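Local coordinates for Pbp related beta-lactamase (Pyrococcus abyssi, PDB 2QMI), which probably acts as a serine peptidase of the penicillin-binding protein and beta-lactamase family, assembling into a self-compartmentalizing octamer, at residues P48-T53 with D207-M212; Y55-I60 with G235-S240; M308-I313 with V325-S330. All coordinates share one frame; numbering follows the deposited sequence.

Interaction 1 of 3, residues P48-T53 with D207-M212; sequences PSTPET and DKDVAM
Thr-50 meets Asp-209 through its hydroxyl, OG1 lying 2.8 Å from carboxylate oxygen OD2, with the two side chains crossing at a slant. With chi1 at 79°, OG1 is held over its own backbone, where it also accepts from Thr-53 N at 3.2 Å (147° at the hydrogen), an ST motif that curls this loop. The single hydroxyl proton has two candidates, because Glu-52 bends at chi2 and brings OE1 to 2.7 Å from Thr-50 OG1. The hydroxyl lies between two carboxylates whose nearest oxygens are 4.5 Å apart, and can give its one proton to only one of them at a time; their closeness may raise the proton affinity of one. The other arm of Asp-209 turns to Thr-53: OD1 lies 2.9 Å from Thr-53 CB, a tight fit, and forms a salt bridge with Arg-41 NE, which should offset part of the charge. Thr-53 carries OG1 anti to its own N (chi1 176°), which sets it against Ala-211 CB at 3.6 Å. Behind Asp-209, its N donates to Asp-207 OD1 at 2.7 Å in an Asx turn, and Arg-196 binds both Asp-207 and Glu-52 O. The contact joins the loop between strands 47-48 and 55-56 to the one between helix 201-204 and strand 213-216; Leu-242 of helix 241-252 packs on Pro-51 and Glu-52, while Pro-48 touches Ser-134 of a neighbouring subunit.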
loop_
_atom_site.group_PDB
_atom_site.type_symbol
_atom_site.label_atom_id
_atom_site.label_comp_id
_atom_site.label_asym_id
_atom_site.label_seq_id
_atom_site.Cartn_x
_atom_site.Cartn_y
_atom_site.Cartn_z
ATOM N N PRO A 48 0.568 18.459 -36.362
ATOM C CA PRO A 48 1.492 19.550 -36.037
ATOM C C PRO A 48 0.882 20.929 -35.779
ATOM O O PRO A 48 -0.236 21.223 -36.204
ATOM C CB PRO A 48 2.410 19.572 -37.250
ATOM C CG PRO A 48 1.436 19.326 -38.371
ATOM C CD PRO A 48 0.579 18.178 -37.812
ATOM N N SER A 49 1.627 21.763 -35.056
ATOM C CA SER A 49 1.212 23.139 -34.799
ATOM C C SER A 49 1.721 23.946 -35.998
ATOM O O SER A 49 2.853 23.749 -36.457
ATOM C CB SER A 49 1.845 23.682 -33.507
ATOM O OG SER A 49 0.995 23.478 -32.386
ATOM N N THR A 50 0.884 24.840 -36.512
ATOM C CA THR A 50 1.253 25.669 -37.655
ATOM C C THR A 50 0.855 27.128 -37.418
ATOM O O THR A 50 0.141 27.436 -36.474
ATOM C CB THR A 50 0.547 25.196 -38.927
ATOM O OG1 THR A 50 -0.805 25.666 -38.919
ATOM C CG2 THR A 50 0.544 23.686 -38.999
ATOM N N PRO A 51 1.321 28.048 -38.277
ATOM C CA PRO A 51 0.973 29.460 -38.105
ATOM C C PRO A 51 -0.542 29.651 -38.030
ATOM O O PRO A 51 -1.031 30.558 -37.359
ATOM C CB PRO A 51 1.565 30.111 -39.353
ATOM C CG PRO A 51 2.743 29.270 -39.638
ATOM C CD PRO A 51 2.225 27.872 -39.427
ATOM N N GLU A 52 -1.265 28.773 -38.724
ATOM C CA GLU A 52 -2.724 28.809 -38.800
ATOM C C GLU A 52 -3.481 28.202 -37.604
ATOM O O GLU A 52 -4.569 28.661 -37.272
ATOM C CB GLU A 52 -3.205 28.088 -40.077
ATOM C CG GLU A 52 -2.688 28.626 -41.429
ATOM C CD GLU A 52 -1.212 28.309 -41.697
ATOM O OE1 GLU A 52 -0.633 27.457 -40.979
ATOM O OE2 GLU A 52 -0.632 28.910 -42.636
ATOM N N THR A 53 -2.925 27.168 -36.974
ATOM C CA THR A 53 -3.601 26.508 -35.849
ATOM C C THR A 53 -4.256 27.465 -34.849
ATOM O O THR A 53 -3.698 28.498 -34.475
ATOM C CB THR A 53 -2.644 25.523 -35.101
ATOM O OG1 THR A 53 -3.308 24.974 -33.950
ATOM C CG2 THR A 53 -1.403 26.224 -34.655
ATOM N N ASP A 207 -13.588 24.161 -38.250
ATOM C CA ASP A 207 -12.234 24.522 -38.671
ATOM C C ASP A 207 -11.286 23.315 -38.686
ATOM O O ASP A 207 -11.247 22.521 -37.744
ATOM C CB ASP A 207 -11.676 25.620 -37.765
ATOM C CG ASP A 207 -10.386 26.216 -38.308
ATOM O OD1 ASP A 207 -9.379 25.479 -38.398
ATOM O OD2 ASP A 207 -10.380 27.419 -38.652
ATOM N N LYS A 208 -10.503 23.211 -39.755
ATOM C CA LYS A 208 -9.587 22.089 -39.962
ATOM C C LYS A 208 -8.203 22.160 -39.320
ATOM O O LYS A 208 -7.391 21.258 -39.529
ATOM C CB LYS A 208 -9.431 21.859 -41.464
ATOM C CG LYS A 208 -10.748 22.010 -42.194
ATOM C CD LYS A 208 -10.604 21.953 -43.703
ATOM C CE LYS A 208 -11.909 22.388 -44.360
ATOM N NZ LYS A 208 -13.085 21.526 -44.000
ATOM N N ASP A 209 -7.932 23.213 -38.552
ATOM C CA ASP A 209 -6.638 23.359 -37.886
ATOM C C ASP A 209 -6.833 23.999 -36.504
ATOM O O ASP A 209 -6.695 25.214 -36.334
ATOM C CB ASP A 209 -5.691 24.220 -38.730
ATOM C CG ASP A 209 -4.244 24.137 -38.256
ATOM O OD1 ASP A 209 -4.023 23.844 -37.062
ATOM O OD2 ASP A 209 -3.327 24.374 -39.076
ATOM N N VAL A 210 -7.152 23.161 -35.523
ATOM C CA VAL A 210 -7.396 23.603 -34.155
ATOM C C VAL A 210 -6.609 22.700 -33.220
ATOM O O VAL A 210 -6.559 21.484 -33.420
ATOM C CB VAL A 210 -8.909 23.501 -33.798
ATOM C CG1 VAL A 210 -9.160 24.009 -32.375
ATOM C CG2 VAL A 210 -9.735 24.302 -34.805
ATOM N N ALA A 211 -5.995 23.295 -32.205
ATOM C CA ALA A 211 -5.202 22.526 -31.264
ATOM C C ALA A 211 -5.998 22.081 -30.049
ATOM O O ALA A 211 -6.856 22.808 -29.541
ATOM C CB ALA A 211 -3.992 23.332 -30.815
ATOM N N MET A 212 -5.707 20.867 -29.600
ATOM C CA MET A 212 -6.344 20.303 -28.420
ATOM C C MET A 212 -5.600 20.904 -27.225
ATOM O O MET A 212 -4.399 21.148 -27.303
ATOM C CB MET A 212 -6.192 18.776 -28.428
ATOM C CG MET A 212 -6.571 18.079 -27.120
ATOM S SD MET A 212 -8.236 18.481 -26.559
ATOM C CE MET A 212 -9.231 17.545 -27.741
#

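Interaction 2 of 3, residues Y55-I60 with G235-S240; sequences YGIGSI and GGLLSS
Tyr-55 and Ser-239 form an antiparallel hydrogen-bonded pair, Tyr-55 N giving to Ser-239 O at 2.8 Å and Ser-239 N to Tyr-55 O at 2.9 Å. Gly-56 and Leu-238 follow as a non-hydrogen-bonded pair, and Ile-57 N then reaches Leu-237 O at 2.9 Å, met almost head-on. Past that point one water takes over: it accepts from Gly-58 N and donates to Gly-235 O and Leu-237 O. The glycines close in through CA-H...O contacts, Gly-235 CA lying 3.2 Å from Gly-58 O; the unusual backbone of Gly-235 (phi 160°) suits glycine. Ile-57, with chi1 71°, lays CG1 against the Leu-237 carbonyl oxygen; the apolar contact proper is CD1 at 3.9 Å from Leu-237 CB, the two side chains running side by side. Ile-57 CG2 faces Ser-239 CB, while the Ser-239 hydroxyl turns to Ser-197. The grip is therefore mostly main chain, in a buried place where the water serves Gly-58 N and Gly-235 O, which no direct hydrogen bond across the contact takes up, and adds a second donor to Leu-237 O. The segment runs straight on to Ser-59, which bonds to Lys-62 and Tyr-160 in a pattern consistent with the SxxK serine of this family.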
loop_
_atom_site.group_PDB
_atom_site.type_symbol
_atom_site.label_atom_id
_atom_site.label_comp_id
_atom_site.label_asym_id
_atom_site.label_seq_id
_atom_site.Cartn_x
_atom_site.Cartn_y
_atom_site.Cartn_z
ATOM N N TYR A 55 -5.892 28.410 -31.153
ATOM C CA TYR A 55 -5.774 28.162 -29.716
ATOM C C TYR A 55 -6.683 29.140 -28.988
ATOM O O TYR A 55 -7.174 30.102 -29.576
ATOM C CB TYR A 55 -4.358 28.443 -29.202
ATOM C CG TYR A 55 -3.213 27.753 -29.899
ATOM C CD1 TYR A 55 -2.469 26.769 -29.245
ATOM C CD2 TYR A 55 -2.808 28.151 -31.171
ATOM C CE1 TYR A 55 -1.340 26.205 -29.840
ATOM C CE2 TYR A 55 -1.686 27.599 -31.777
ATOM C CZ TYR A 55 -0.953 26.626 -31.112
ATOM O OH TYR A 55 0.155 26.078 -31.719
ATOM N N GLY A 56 -6.888 28.900 -27.697
ATOM C CA GLY A 56 -7.680 29.824 -26.909
ATOM C C GLY A 56 -6.692 30.921 -26.544
ATOM O O GLY A 56 -5.505 30.634 -26.373
ATOM N N ILE A 57 -7.139 32.166 -26.418
ATOM C CA ILE A 57 -6.195 33.230 -26.096
ATOM C C ILE A 57 -6.362 33.814 -24.702
ATOM O O ILE A 57 -5.548 34.624 -24.266
ATOM C CB ILE A 57 -6.260 34.378 -27.141
ATOM C CG1 ILE A 57 -7.566 35.162 -27.002
ATOM C CG2 ILE A 57 -6.153 33.798 -28.543
ATOM C CD1 ILE A 57 -7.608 36.416 -27.859
ATOM N N GLY A 58 -7.415 33.396 -24.006
ATOM C CA GLY A 58 -7.654 33.893 -22.663
ATOM C C GLY A 58 -7.796 35.400 -22.535
ATOM O O GLY A 58 -8.400 36.055 -23.376
ATOM N N SER A 59 -7.219 35.949 -21.472
ATOM C CA SER A 59 -7.285 37.377 -21.192
ATOM C C SER A 59 -6.841 38.320 -22.301
ATOM O O SER A 59 -6.972 39.533 -22.156
ATOM C CB SER A 59 -6.493 37.701 -19.924
ATOM O OG SER A 59 -7.160 37.211 -18.782
ATOM N N ILE A 60 -6.301 37.792 -23.395
ATOM C CA ILE A 60 -5.898 38.680 -24.480
ATOM C C ILE A 60 -7.202 39.210 -25.072
ATOM O O ILE A 60 -7.225 40.214 -25.788
ATOM C CB ILE A 60 -5.069 37.942 -25.553
ATOM C CG1 ILE A 60 -3.778 37.415 -24.922
ATOM C CG2 ILE A 60 -4.729 38.896 -26.706
ATOM C CD1 ILE A 60 -2.885 36.641 -25.880
ATOM N N GLY A 235 -12.244 36.610 -21.386
ATOM C CA GLY A 235 -11.243 35.725 -21.960
ATOM C C GLY A 235 -11.721 34.478 -22.680
ATOM O O GLY A 235 -11.188 33.401 -22.438
ATOM N N GLY A 236 -12.687 34.612 -23.587
ATOM C CA GLY A 236 -13.197 33.441 -24.280
ATOM C C GLY A 236 -12.951 33.350 -25.772
ATOM O O GLY A 236 -13.501 32.488 -26.449
ATOM N N LEU A 237 -12.106 34.219 -26.297
ATOM C CA LEU A 237 -11.839 34.201 -27.723
ATOM C C LEU A 237 -10.760 33.183 -28.121
ATOM O O LEU A 237 -9.765 32.997 -27.414
ATOM C CB LEU A 237 -11.443 35.612 -28.175
ATOM C CG LEU A 237 -11.430 35.939 -29.667
ATOM C CD1 LEU A 237 -12.829 35.780 -30.268
ATOM C CD2 LEU A 237 -10.929 37.361 -29.837
ATOM N N LEU A 238 -10.997 32.499 -29.238
ATOM C CA LEU A 238 -10.045 31.535 -29.779
ATOM C C LEU A 238 -9.581 32.134 -31.106
ATOM O O LEU A 238 -10.389 32.682 -31.853
ATOM C CB LEU A 238 -10.697 30.174 -30.032
ATOM C CG LEU A 238 -11.155 29.325 -28.843
ATOM C CD1 LEU A 238 -12.509 29.801 -28.353
ATOM C CD2 LEU A 238 -11.242 27.864 -29.276
ATOM N N SER A 239 -8.291 32.044 -31.400
ATOM C CA SER A 239 -7.775 32.615 -32.635
ATOM C C SER A 239 -6.451 31.958 -32.999
ATOM O O SER A 239 -6.070 30.947 -32.406
ATOM C CB SER A 239 -7.596 34.133 -32.458
ATOM O OG SER A 239 -7.270 34.786 -33.675
ATOM N N SER A 240 -5.764 32.528 -33.985
ATOM C CA SER A 240 -4.469 32.026 -34.434
ATOM C C SER A 240 -3.493 33.194 -34.364
ATOM O O SER A 240 -3.919 34.342 -34.208
ATOM C CB SER A 240 -4.554 31.516 -35.874
ATOM O OG SER A 240 -4.595 32.594 -36.793
HETATM O O HOH W 1 -9.969 31.985 -24.669
#

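Interaction 3 of 3, residues M308-I313 with V325-S330; sequences MYTGYI and VLENSS
Thr-310 and Tyr-312 pair with Glu-327 and Val-325 in hydrogen-bonded antiparallel register, the axes of strands 310-313 and 325-327 coming within 4.7 Å of each other, 178° apart in direction. Four main-chain bonds join them, Val-325 N to Tyr-312 O being the straightest. Between these pairs Gly-311 faces Leu-326, whose CD2 leans over to 4.0 Å from Gly-311 CA. Thr-310 and Glu-327 stand side by side on the opposite face, Thr-310 OG1 lying 3.5 Å from Glu-327 CB. The same hydroxyl donates to Ser-329 O at 2.8 Å, almost in line with that carbonyl, and so holds the chain where it leaves the strand; chi1 of 65° points OG1 there and puts CG2 3.6 Å from Ser-330 CB. Glu-327 stretches beyond CG, and its OE2 takes a bond from Tyr-332 N. At the open end Tyr-309 and Asn-328 run alongside each other, ring and amide planes 37° apart, with CE1 of the tyrosine 3.8 Å from OD1 of the asparagine. Both are tied outward, Tyr-309 OH to Ala-211 O and Asn-328 ND2 to Arg-41 O. Helix 334-345 packs beside Thr-310, Tyr-312 and Glu-327, helix 241-252 against Leu-326 and Ile-313. This is the beta hairpin of strands 310-316 and 321-327, set in the middle of the antiparallel sheet that, flanked by helices, is the hallmark of the serine beta-lactamase and penicillin-binding protein fold.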
loop_
_atom_site.group_PDB
_atom_site.type_symbol
_atom_site.label_atom_id
_atom_site.label_comp_id
_atom_site.label_asym_id
_atom_site.label_seq_id
_atom_site.Cartn_x
_atom_site.Cartn_y
_atom_site.Cartn_z
ATOM N N MET A 308 -5.638 25.096 -20.036
ATOM C CA MET A 308 -5.081 24.214 -21.054
ATOM C C MET A 308 -4.549 24.952 -22.289
ATOM O O MET A 308 -3.983 24.328 -23.178
ATOM C CB MET A 308 -6.116 23.161 -21.485
ATOM C CG MET A 308 -7.211 23.664 -22.407
ATOM S SD MET A 308 -8.465 24.641 -21.583
ATOM C CE MET A 308 -7.834 26.147 -21.704
ATOM N N TYR A 309 -4.756 26.269 -22.352
ATOM C CA TYR A 309 -4.254 27.092 -23.462
ATOM C C TYR A 309 -3.729 28.373 -22.827
ATOM O O TYR A 309 -4.304 28.854 -21.859
ATOM C CB TYR A 309 -5.367 27.505 -24.444
ATOM C CG TYR A 309 -6.064 26.413 -25.226
ATOM C CD1 TYR A 309 -5.418 25.724 -26.260
ATOM C CD2 TYR A 309 -7.392 26.097 -24.958
ATOM C CE1 TYR A 309 -6.094 24.744 -27.004
ATOM C CE2 TYR A 309 -8.072 25.127 -25.691
ATOM C CZ TYR A 309 -7.428 24.455 -26.705
ATOM O OH TYR A 309 -8.129 23.491 -27.399
ATOM N N THR A 310 -2.641 28.920 -23.364
ATOM C CA THR A 310 -2.085 30.179 -22.863
ATOM C C THR A 310 -1.570 30.981 -24.054
ATOM O O THR A 310 -1.350 30.429 -25.128
ATOM C CB THR A 310 -0.915 29.977 -21.852
ATOM O OG1 THR A 310 0.196 29.357 -22.506
ATOM C CG2 THR A 310 -1.364 29.121 -20.677
ATOM N N GLY A 311 -1.390 32.283 -23.866
ATOM C CA GLY A 311 -0.908 33.104 -24.957
ATOM C C GLY A 311 -0.405 34.466 -24.526
ATOM O O GLY A 311 -0.492 34.830 -23.351
ATOM N N TYR A 312 0.131 35.213 -25.486
ATOM C CA TYR A 312 0.643 36.549 -25.230
ATOM C C TYR A 312 0.796 37.322 -26.538
ATOM O O TYR A 312 1.142 36.752 -27.571
ATOM C CB TYR A 312 2.009 36.482 -24.547
ATOM C CG TYR A 312 2.548 37.831 -24.136
ATOM C CD1 TYR A 312 2.113 38.447 -22.962
ATOM C CD2 TYR A 312 3.480 38.504 -24.930
ATOM C CE1 TYR A 312 2.594 39.695 -22.582
ATOM C CE2 TYR A 312 3.965 39.755 -24.563
ATOM C CZ TYR A 312 3.521 40.345 -23.387
ATOM O OH TYR A 312 4.004 41.577 -23.006
ATOM N N ILE A 313 0.512 38.617 -26.487
ATOM C CA ILE A 313 0.675 39.479 -27.644
ATOM C C ILE A 313 1.345 40.719 -27.085
ATOM O O ILE A 313 1.103 41.096 -25.940
ATOM C CB ILE A 313 -0.680 39.892 -28.325
ATOM C CG1 ILE A 313 -1.504 40.771 -27.384
ATOM C CG2 ILE A 313 -1.455 38.650 -28.765
ATOM C CD1 ILE A 313 -2.702 41.414 -28.056
ATOM N N VAL A 325 2.290 34.974 -29.584
ATOM C CA VAL A 325 2.663 33.600 -29.255
ATOM C C VAL A 325 1.483 32.857 -28.610
ATOM O O VAL A 325 0.894 33.330 -27.630
ATOM C CB VAL A 325 3.853 33.560 -28.269
ATOM C CG1 VAL A 325 4.225 32.110 -27.942
ATOM C CG2 VAL A 325 5.043 34.293 -28.857
ATOM N N LEU A 326 1.136 31.700 -29.167
ATOM C CA LEU A 326 0.048 30.894 -28.628
ATOM C C LEU A 326 0.606 29.535 -28.210
ATOM O O LEU A 326 1.511 29.009 -28.851
ATOM C CB LEU A 326 -1.070 30.733 -29.665
ATOM C CG LEU A 326 -1.830 32.029 -29.962
ATOM C CD1 LEU A 326 -2.963 31.768 -30.940
ATOM C CD2 LEU A 326 -2.370 32.601 -28.658
ATOM N N GLU A 327 0.061 28.971 -27.138
ATOM C CA GLU A 327 0.547 27.699 -26.629
ATOM C C GLU A 327 -0.533 26.704 -26.199
ATOM O O GLU A 327 -1.542 27.071 -25.599
ATOM C CB GLU A 327 1.502 27.955 -25.459
ATOM C CG GLU A 327 2.273 26.730 -24.998
ATOM C CD GLU A 327 3.208 27.044 -23.845
ATOM O OE1 GLU A 327 3.936 28.062 -23.938
ATOM O OE2 GLU A 327 3.214 26.270 -22.855
ATOM N N ASN A 328 -0.256 25.439 -26.500
ATOM C CA ASN A 328 -1.099 24.275 -26.232
ATOM C C ASN A 328 -1.147 23.804 -24.777
ATOM O O ASN A 328 -1.562 22.681 -24.510
ATOM C CB ASN A 328 -0.602 23.112 -27.092
ATOM C CG ASN A 328 -1.701 22.475 -27.876
ATOM O OD1 ASN A 328 -2.804 23.010 -27.927
ATOM N ND2 ASN A 328 -1.420 21.341 -28.509
ATOM N N SER A 329 -0.708 24.651 -23.851
ATOM C CA SER A 329 -0.690 24.315 -22.427
ATOM C C SER A 329 -0.083 25.492 -21.670
ATOM O O SER A 329 -0.020 26.602 -22.201
ATOM C CB SER A 329 0.146 23.048 -22.181
ATOM O OG SER A 329 1.482 23.214 -22.640
ATOM N N SER A 330 0.347 25.262 -20.432
ATOM C CA SER A 330 0.967 26.332 -19.654
ATOM C C SER A 330 2.341 25.875 -19.174
ATOM O O SER A 330 2.797 26.264 -18.098
ATOM C CB SER A 330 0.097 26.708 -18.451
ATOM O OG SER A 330 0.117 25.681 -17.477
#

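All three contacts lie in the beta-lactamase part of the chain, apart from the C-terminal barrel of the octamerisation domain. Interactions 1 and 2 interleave along the sequence, each tying an early segment to one beyond residue 200, whereas interaction 3 is a later, local hairpin. Their centres lie about 14 Å (1 and 2), 13 Å (1 and 3) and 9 Å (2 and 3) apart. Tyr-55 links them: its hydroxyl bonds to Ser-49, and its ring packs on Leu-326. Together they fasten the loops and the two-stranded ribbon 55-56/238-239 onto the main sheet, with interaction 2 leading into the probable catalytic region.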